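Local coordinates for putative succinylglutamate desuccinylase / aspartoacylase (Shewanella amazonensis, PDB 3FMC), which probably acts as a zinc-dependent hydrolase of ester bonds, as a putative member of the succinylglutamate desuccinylase / aspartoacylase family, at residues Q39-H43 / N99-Y104; R131-V135 / S160-D166. All coordinates share one frame; numbering follows the deposited sequence.

Contact 1: Q39-H43 / N99-Y104. With SO4 (sulfate ion), chain K.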
ATOM      1  N   GLN C  39     -11.463 -16.470 -19.646  1.00 13.06           N
ATOM      2  CA  GLN C  39     -11.417 -15.829 -18.319  1.00 13.64           C
ATOM      3  C   GLN C  39     -10.960 -14.382 -18.433  1.00 12.57           C
ATOM      4  O   GLN C  39     -10.322 -13.996 -19.394  1.00 12.80           O
ATOM      5  CB  GLN C  39     -10.540 -16.592 -17.317  1.00 12.20           C
ATOM      6  CG  GLN C  39      -9.060 -16.638 -17.657  1.00 11.21           C
ATOM      7  CD  GLN C  39      -8.245 -17.407 -16.685  1.00 12.92           C
ATOM      8  OE1 GLN C  39      -8.732 -18.323 -16.040  1.00 12.16           O
ATOM      9  NE2 GLN C  39      -6.984 -17.021 -16.549  1.00 10.87           N
ATOM     10  N   ALA C  40     -11.287 -13.596 -17.407  1.00 10.77           N
ATOM     11  CA  ALA C  40     -10.945 -12.184 -17.350  1.00 11.16           C
ATOM     12  C   ALA C  40     -10.626 -11.790 -15.916  1.00 14.22           C
ATOM     13  O   ALA C  40     -11.190 -12.369 -14.966  1.00 14.26           O
ATOM     14  CB  ALA C  40     -12.134 -11.308 -17.805  1.00  9.69           C
ATOM     15  N   ASN C  41      -9.814 -10.748 -15.809  1.00 12.25           N
ATOM     16  CA  ASN C  41      -9.624  -9.954 -14.551  1.00 12.34           C
ATOM     17  C   ASN C  41      -8.841 -10.733 -13.484  1.00 15.56           C
ATOM     18  O   ASN C  41      -9.090 -10.599 -12.258  1.00 14.78           O
ATOM     19  CB  ASN C  41     -11.026  -9.481 -14.055  1.00 13.76           C
ATOM     20  CG  ASN C  41     -11.034  -8.194 -13.196  1.00 11.65           C
ATOM     21  OD1 ASN C  41     -12.101  -7.838 -12.659  1.00 14.27           O
ATOM     22  ND2 ASN C  41      -9.911  -7.478 -13.099  1.00 10.22           N
ATOM     23  N   VAL C  42      -7.921 -11.586 -13.949  1.00 10.27           N
ATOM     24  CA  VAL C  42      -6.985 -12.256 -13.049  1.00 12.17           C
ATOM     25  C   VAL C  42      -6.124 -11.157 -12.407  1.00 14.35           C
ATOM     26  O   VAL C  42      -5.783 -11.222 -11.203  1.00 13.87           O
ATOM     27  CB  VAL C  42      -6.170 -13.381 -13.766  1.00 11.42           C
ATOM     28  CG1 VAL C  42      -4.955 -13.854 -12.907  1.00 14.36           C
ATOM     29  CG2 VAL C  42      -7.066 -14.632 -14.026  1.00 11.87           C
ATOM     30  N   HIS C  43      -5.752 -10.148 -13.207  1.00 12.50           N
ATOM     31  CA  HIS C  43      -5.118  -8.919 -12.680  1.00 13.01           C
ATOM     32  C   HIS C  43      -6.250  -7.946 -12.342  1.00 12.26           C
ATOM     33  O   HIS C  43      -7.041  -7.524 -13.227  1.00 12.80           O
ATOM     34  CB  HIS C  43      -4.132  -8.294 -13.643  1.00 12.59           C
ATOM     35  CG  HIS C  43      -2.874  -9.061 -13.815  1.00 13.36           C
ATOM     36  ND1 HIS C  43      -2.337  -9.303 -15.050  1.00 13.08           N
ATOM     37  CD2 HIS C  43      -2.043  -9.653 -12.919  1.00 12.41           C
ATOM     38  CE1 HIS C  43      -1.200  -9.968 -14.916  1.00 17.33           C
ATOM     39  NE2 HIS C  43      -1.012 -10.219 -13.633  1.00 15.30           N
ATOM     40  N   ASN C  99       3.273 -11.924  -8.625  1.00 11.55           N
ATOM     41  CA  ASN C  99       2.296 -11.665  -9.692  1.00 12.79           C
ATOM     42  C   ASN C  99       1.317 -12.819  -9.781  1.00 13.20           C
ATOM     43  O   ASN C  99       1.713 -13.980  -9.871  1.00 12.20           O
ATOM     44  CB  ASN C  99       3.123 -11.455 -10.984  1.00 12.99           C
ATOM     45  CG  ASN C  99       2.268 -11.111 -12.228  1.00 17.99           C
ATOM     46  OD1 ASN C  99       1.096 -11.422 -12.304  1.00 12.84           O
ATOM     47  ND2 ASN C  99       2.901 -10.479 -13.209  1.00 18.08           N
ATOM     48  N   TRP C 100       0.025 -12.529  -9.752  1.00 13.52           N
ATOM     49  CA  TRP C 100      -0.986 -13.599  -9.801  1.00 11.98           C
ATOM     50  C   TRP C 100      -0.858 -14.437 -11.084  1.00 13.35           C
ATOM     51  O   TRP C 100      -1.198 -15.648 -11.065  1.00 14.53           O
ATOM     52  CB  TRP C 100      -2.355 -13.038  -9.773  1.00 12.00           C
ATOM     53  CG  TRP C 100      -2.715 -12.166  -8.576  1.00 11.90           C
ATOM     54  CD1 TRP C 100      -3.061 -10.864  -8.621  1.00 15.27           C
ATOM     55  CD2 TRP C 100      -2.789 -12.555  -7.202  1.00 14.99           C
ATOM     56  NE1 TRP C 100      -3.405 -10.406  -7.373  1.00 13.69           N
ATOM     57  CE2 TRP C 100      -3.241 -11.423  -6.477  1.00 11.81           C
ATOM     58  CE3 TRP C 100      -2.528 -13.739  -6.513  1.00 16.68           C
ATOM     59  CZ2 TRP C 100      -3.412 -11.436  -5.089  1.00 12.37           C
ATOM     60  CZ3 TRP C 100      -2.690 -13.742  -5.120  1.00 16.35           C
ATOM     61  CH2 TRP C 100      -3.137 -12.603  -4.438  1.00 13.47           C
ATOM     62  N   ASN C 101      -0.345 -13.797 -12.148  1.00 14.43           N
ATOM     63  CA  ASN C 101      -0.133 -14.465 -13.447  1.00 13.41           C
ATOM     64  C   ASN C 101       1.266 -15.041 -13.603  1.00 15.30           C
ATOM     65  O   ASN C 101       1.782 -15.247 -14.724  1.00 16.79           O
ATOM     66  CB  ASN C 101      -0.512 -13.494 -14.562  1.00 15.82           C
ATOM     67  CG  ASN C 101      -0.656 -14.170 -15.925  1.00 14.76           C
ATOM     68  OD1 ASN C 101      -1.253 -15.239 -16.054  1.00 13.40           O
ATOM     69  ND2 ASN C 101      -0.147 -13.495 -16.955  1.00 16.20           N
ATOM     70  N   ARG C 102       1.914 -15.285 -12.470  1.00 12.46           N
ATOM     71  CA  ARG C 102       3.165 -16.027 -12.447  1.00 12.98           C
ATOM     72  C   ARG C 102       2.990 -17.261 -11.551  1.00 15.69           C
ATOM     73  O   ARG C 102       3.951 -17.944 -11.259  1.00 15.36           O
ATOM     74  CB  ARG C 102       4.313 -15.177 -11.938  1.00 14.04           C
ATOM     75  CG  ARG C 102       4.682 -14.085 -12.897  1.00 20.30           C
ATOM     76  CD  ARG C 102       5.127 -14.592 -14.266  1.00 22.83           C
ATOM     77  NE  ARG C 102       5.473 -13.402 -15.041  1.00 23.82           N
ATOM     78  CZ  ARG C 102       4.596 -12.661 -15.729  1.00 23.90           C
ATOM     79  NH1 ARG C 102       3.343 -13.051 -15.900  1.00 27.37           N
ATOM     80  NH2 ARG C 102       5.019 -11.546 -16.317  1.00 29.74           N
ATOM     81  N   GLU C 103       1.753 -17.539 -11.136  1.00 14.52           N
ATOM     82  CA  GLU C 103       1.464 -18.657 -10.220  1.00 14.71           C
ATOM     83  C   GLU C 103       0.944 -19.951 -10.843  1.00 14.95           C
ATOM     84  O   GLU C 103       0.579 -20.901 -10.147  1.00 13.46           O
ATOM     85  CB  GLU C 103       0.478 -18.146  -9.181  1.00 14.79           C
ATOM     86  CG  GLU C 103       1.114 -17.252  -8.123  1.00 16.96           C
ATOM     87  CD  GLU C 103       1.795 -18.022  -7.019  1.00 22.17           C
ATOM     88  OE1 GLU C 103       2.237 -19.196  -7.232  1.00 17.86           O
ATOM     89  OE2 GLU C 103       1.863 -17.445  -5.917  1.00 23.76           O
ATOM     90  N   TYR C 104       0.929 -20.035 -12.166  1.00 14.27           N
ATOM     91  CA  TYR C 104       0.398 -21.274 -12.784  1.00 12.94           C
ATOM     92  C   TYR C 104       1.381 -22.432 -12.632  1.00 15.29           C
ATOM     93  O   TYR C 104       2.554 -22.237 -12.327  1.00 14.57           O
ATOM     94  CB  TYR C 104      -0.075 -21.026 -14.237  1.00 14.01           C
ATOM     95  CG  TYR C 104      -1.303 -20.111 -14.320  1.00 10.27           C
ATOM     96  CD1 TYR C 104      -2.589 -20.625 -14.275  1.00 13.31           C
ATOM     97  CD2 TYR C 104      -1.184 -18.733 -14.399  1.00 14.28           C
ATOM     98  CE1 TYR C 104      -3.684 -19.848 -14.321  1.00 14.52           C
ATOM     99  CE2 TYR C 104      -2.290 -17.925 -14.440  1.00 14.43           C
ATOM    100  CZ  TYR C 104      -3.561 -18.476 -14.387  1.00 15.47           C
ATOM    101  OH  TYR C 104      -4.647 -17.628 -14.489  1.00 12.78           O
TER
HETATM  102  S   SO4 K 368       1.800 -10.052 -17.334  1.00 34.99           S
HETATM  103  O1  SO4 K 368       1.559 -10.930 -16.168  1.00 19.44           O
HETATM  104  O2  SO4 K 368       3.199  -9.630 -17.327  1.00 39.53           O
HETATM  105  O3  SO4 K 368       0.936  -8.833 -17.400  1.00 29.57           O
HETATM  106  O4  SO4 K 368       1.488 -10.841 -18.539  1.00 43.18           O
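His43 and Asn99 are joined by a nearly straight hydrogen bond. NE2 of His43 donates to OD1 of Asn99 at 2.8 Å, with an N-H...O angle of 169°. The oxygen lies in the plane of the imidazole, at its edge, while the planes of ring and amide are turned 49° apart. From the opposite face of the amide plane the backbone N of Asn101 reaches the same OD1, closing an Asx turn. Two donors thus grip this oxygen and fix the amide flip, so that ND2 of Asn99 turns to the sulfate. A second hydrogen bond runs from Gln39 NE2 to Tyr104 OH at 3.2 Å; this NE2 also donates to Asp170, and OE1 of Gln39 bonds to Tyr37.

His43 and Glu46 form the HxxE pair of the M14 zinc carboxypeptidase-like family, in the turn after strand 36-40. With His172 they face one vacant point, consistent with an empty zinc site.

The sulfate, probably from the crystallisation liquor, sits beside this site. Its O1 takes hydrogen bonds from Asn99 ND2, Asn101 ND2 and Arg102 NH1, the last at 2.8 Å. Arg102 NH2 binds O2, also at 2.8 Å, and Arg91 adds a further donor. The bend of Arg102 at chi2 (-60°) brings its guanidinium round to the anion.

One apolar pair joins the segments, Val42 CG1 to Trp100 CB at 4.2 Å. Two van der Waals contacts add to it: Val42 CG2 is 3.9 Å from Tyr104 OH, and Asn101 CB approaches His43 NE2 obliquely at 3.4 Å. Leu158 of helix 150-163 packs against Gln39, Val42 and Tyr104.

Contact 2: R131-V135 / S160-D166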
ATOM      1  N   ARG C 131      -4.903 -35.175 -21.351  1.00 22.55           N
ATOM      2  CA  ARG C 131      -5.739 -34.203 -20.699  1.00 22.16           C
ATOM      3  C   ARG C 131      -6.026 -34.661 -19.278  1.00 24.01           C
ATOM      4  O   ARG C 131      -5.966 -33.869 -18.356  1.00 24.04           O
ATOM      5  CB  ARG C 131      -7.056 -34.004 -21.434  1.00 23.37           C
ATOM      6  CG  ARG C 131      -7.875 -32.828 -20.883  1.00 21.55           C
ATOM      7  CD  ARG C 131      -9.086 -32.471 -21.711  1.00 23.97           C
ATOM      8  NE  ARG C 131      -8.860 -32.719 -23.125  1.00 35.66           N
ATOM      9  CZ  ARG C 131      -8.364 -31.876 -24.033  1.00 31.51           C
ATOM     10  NH1 ARG C 131      -8.021 -30.631 -23.744  1.00 29.42           N
ATOM     11  NH2 ARG C 131      -8.217 -32.314 -25.275  1.00 29.63           N
ATOM     12  N   ALA C 132      -6.343 -35.942 -19.113  1.00 20.52           N
ATOM     13  CA  ALA C 132      -6.648 -36.486 -17.796  1.00 20.57           C
ATOM     14  C   ALA C 132      -5.451 -36.380 -16.871  1.00 20.23           C
ATOM     15  O   ALA C 132      -5.613 -36.059 -15.689  1.00 20.20           O
ATOM     16  CB  ALA C 132      -7.163 -37.956 -17.910  1.00 18.27           C
ATOM     17  N   THR C 133      -4.251 -36.621 -17.399  1.00 16.92           N
ATOM     18  CA  THR C 133      -3.026 -36.508 -16.630  1.00 19.18           C
ATOM     19  C   THR C 133      -2.824 -35.068 -16.156  1.00 20.52           C
ATOM     20  O   THR C 133      -2.463 -34.834 -15.009  1.00 17.62           O
ATOM     21  CB  THR C 133      -1.804 -36.955 -17.446  1.00 24.51           C
ATOM     22  OG1 THR C 133      -1.869 -38.377 -17.643  1.00 24.16           O
ATOM     23  CG2 THR C 133      -0.450 -36.581 -16.751  1.00 19.60           C
ATOM     24  N   LEU C 134      -3.048 -34.111 -17.047  1.00 19.85           N
ATOM     25  CA  LEU C 134      -2.891 -32.690 -16.683  1.00 20.78           C
ATOM     26  C   LEU C 134      -3.876 -32.283 -15.574  1.00 18.70           C
ATOM     27  O   LEU C 134      -3.484 -31.579 -14.650  1.00 18.56           O
ATOM     28  CB  LEU C 134      -3.079 -31.784 -17.901  1.00 23.68           C
ATOM     29  CG  LEU C 134      -2.146 -32.018 -19.095  1.00 19.08           C
ATOM     30  CD1 LEU C 134      -2.451 -30.904 -20.149  1.00 17.28           C
ATOM     31  CD2 LEU C 134      -0.664 -32.045 -18.731  1.00 17.45           C
ATOM     32  N   VAL C 135      -5.128 -32.704 -15.701  1.00 18.81           N
ATOM     33  CA  VAL C 135      -6.197 -32.414 -14.745  1.00 18.90           C
ATOM     34  C   VAL C 135      -5.857 -33.081 -13.395  1.00 21.06           C
ATOM     35  O   VAL C 135      -5.968 -32.475 -12.307  1.00 19.83           O
ATOM     36  CB  VAL C 135      -7.568 -32.847 -15.277  1.00 18.29           C
ATOM     37  CG1 VAL C 135      -8.660 -32.799 -14.188  1.00 19.75           C
ATOM     38  CG2 VAL C 135      -7.989 -31.976 -16.457  1.00 15.27           C
ATOM     39  N   SER C 160      -6.977 -25.939 -14.002  1.00 16.59           N
ATOM     40  CA  SER C 160      -7.646 -27.222 -14.134  1.00 17.45           C
ATOM     41  C   SER C 160      -8.870 -27.072 -15.035  1.00 17.78           C
ATOM     42  O   SER C 160      -9.152 -27.972 -15.848  1.00 18.78           O
ATOM     43  CB  SER C 160      -8.043 -27.779 -12.770  1.00 18.84           C
ATOM     44  OG  SER C 160      -8.822 -28.942 -12.959  1.00 24.68           O
HETATM   45  N   MSE C 161      -9.597 -25.957 -14.910  1.00 15.88           N
HETATM   46  CA  MSE C 161     -10.737 -25.698 -15.808  1.00 16.79           C
HETATM   47  C   MSE C 161     -10.257 -25.484 -17.254  1.00 18.33           C
HETATM   48  O   MSE C 161     -10.837 -26.052 -18.201  1.00 16.58           O
HETATM   49  CB  MSE C 161     -11.567 -24.505 -15.351  1.00 16.01           C
HETATM   50  CG  MSE C 161     -12.378 -24.784 -14.041  1.00 21.11           C
HETATM   51 SE   MSE C 161     -13.614 -23.381 -13.728  0.75 13.38          SE
HETATM   52  CE  MSE C 161     -12.270 -21.935 -13.181  1.00 12.34           C
ATOM     53  N   ALA C 162      -9.188 -24.704 -17.404  1.00 16.86           N
ATOM     54  CA  ALA C 162      -8.628 -24.363 -18.721  1.00 14.83           C
ATOM     55  C   ALA C 162      -8.159 -25.625 -19.465  1.00 14.48           C
ATOM     56  O   ALA C 162      -8.350 -25.748 -20.650  1.00 17.61           O
ATOM     57  CB  ALA C 162      -7.448 -23.409 -18.556  1.00 12.68           C
ATOM     58  N   HIS C 163      -7.513 -26.534 -18.736  1.00 14.45           N
ATOM     59  CA  HIS C 163      -7.003 -27.782 -19.309  1.00 14.36           C
ATOM     60  C   HIS C 163      -8.093 -28.635 -19.961  1.00 17.06           C
ATOM     61  O   HIS C 163      -7.802 -29.463 -20.832  1.00 16.65           O
ATOM     62  CB  HIS C 163      -6.317 -28.626 -18.245  1.00 15.65           C
ATOM     63  CG  HIS C 163      -4.923 -28.203 -17.914  1.00 16.87           C
ATOM     64  ND1 HIS C 163      -4.031 -27.751 -18.867  1.00 16.88           N
ATOM     65  CD2 HIS C 163      -4.220 -28.331 -16.764  1.00 14.06           C
ATOM     66  CE1 HIS C 163      -2.854 -27.554 -18.296  1.00 16.99           C
ATOM     67  NE2 HIS C 163      -2.941 -27.887 -17.015  1.00 15.27           N
ATOM     68  N   ARG C 164      -9.333 -28.475 -19.514  1.00 14.85           N
ATOM     69  CA  ARG C 164     -10.436 -29.240 -20.074  1.00 19.53           C
ATOM     70  C   ARG C 164     -10.882 -28.779 -21.454  1.00 17.99           C
ATOM     71  O   ARG C 164     -11.521 -29.542 -22.144  1.00 18.95           O
ATOM     72  CB  ARG C 164     -11.657 -29.208 -19.165  1.00 19.64           C
ATOM     73  CG  ARG C 164     -11.428 -29.834 -17.812  1.00 24.44           C
ATOM     74  CD  ARG C 164     -12.637 -29.607 -16.931  1.00 33.12           C
ATOM     75  NE  ARG C 164     -12.334 -30.131 -15.594  1.00 49.82           N
ATOM     76  CZ  ARG C 164     -12.418 -31.424 -15.253  1.00 54.75           C
ATOM     77  NH1 ARG C 164     -12.801 -32.347 -16.143  1.00 58.59           N
ATOM     78  NH2 ARG C 164     -12.113 -31.805 -14.011  1.00 52.29           N
ATOM     79  N   ALA C 165     -10.533 -27.564 -21.849  1.00 17.04           N
ATOM     80  CA  ALA C 165     -10.926 -26.974 -23.141  1.00 17.66           C
ATOM     81  C   ALA C 165      -9.887 -27.181 -24.278  1.00 18.12           C
ATOM     82  O   ALA C 165      -8.700 -27.434 -24.040  1.00 17.24           O
ATOM     83  CB  ALA C 165     -11.179 -25.456 -22.947  1.00 15.95           C
ATOM     84  N   ASP C 166     -10.360 -27.025 -25.515  1.00 14.29           N
ATOM     85  CA  ASP C 166      -9.521 -27.063 -26.702  1.00 16.40           C
ATOM     86  C   ASP C 166      -8.920 -25.698 -26.983  1.00 14.91           C
ATOM     87  O   ASP C 166      -7.867 -25.615 -27.584  1.00 15.60           O
ATOM     88  CB  ASP C 166     -10.329 -27.490 -27.922  1.00 15.81           C
ATOM     89  CG  ASP C 166     -10.961 -28.870 -27.739  1.00 18.22           C
ATOM     90  OD1 ASP C 166     -10.281 -29.771 -27.201  1.00 17.95           O
ATOM     91  OD2 ASP C 166     -12.165 -29.001 -28.060  1.00 16.87           O
TER
HETATM   92  O   HOH W   1      -7.720 -30.307 -27.064  1.00 25.99           O
HETATM   93  O   HOH W   2      -7.901 -30.911 -11.243  1.00 17.50           O
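Ser160 meets Val135 where the backbones of the two segments come nearest, with their CA atoms 5.4 Å apart. A water bridges them: it donates to the backbone O of Val135 and lies 2.8 Å from Ser160 OG. CG1 of Val135 approaches the same hydroxyl.

One helical turn on, His163 faces the first helix with its side chain and its carbonyl. Leu134 lies over one ring face in a CH-pi contact, its CB 3.9 Å from the centroid and only 13° off the normal. CD1 of Leu134 extends to the ND1 side of the ring, while NE2 of His163 is hydrogen-bonded to His107. CG2 of Val135 touches CB of His163. The backbone O of His163 accepts from Arg131 NH1 at 3.1 Å, with an N-H...O angle of 165°.

This is helix-helix packing between 123-142 and 150-163, within the catalytic domain, and the arginine bond falls near the C-terminal end of the second helix. The bend of Arg131 at chi3 (-32°) turns its guanidinium to the His163 carbonyl.

Arg164 sends its extended side chain back across Val135, whose CG1 lies over one guanidinium face, 3.6 Å from NH2 of Arg164. The backbone O of Arg164 is 3.8 Å from CD of Arg131. The O of Ala165 is 3.3 Å from Arg131 NH1. Asp166 and Arg131 form a long salt bridge, OD1 to NH2 3.8 Å, in which no N-H points at the oxygen. A water closes the gap, accepting from Arg131 NH2 and donating to Asp166 OD1. OD2 of Asp166 accepts a hydrogen bond from the backbone N of Ser35.

Overall arrangement
Both segments of contact 1 precede those of contact 2 along the chain, and all four belong to the predicted catalytic domain. The centres of the two contacts are about 17 Å apart and their nearest atoms about 6 Å apart, without touching. Helix 150-163 links them: Leu158 and Gln159 meet contact 1, and the helix's last residues form part of contact 2. The chain then enters strand 167-174, which pairs in parallel with strand 36-40 and carries His172 back to His43. Contact 1 is central and buried, beside a possible zinc site. Contact 2 is more peripheral and partly buried, joining the outlying helix 123-142 to helix 150-163.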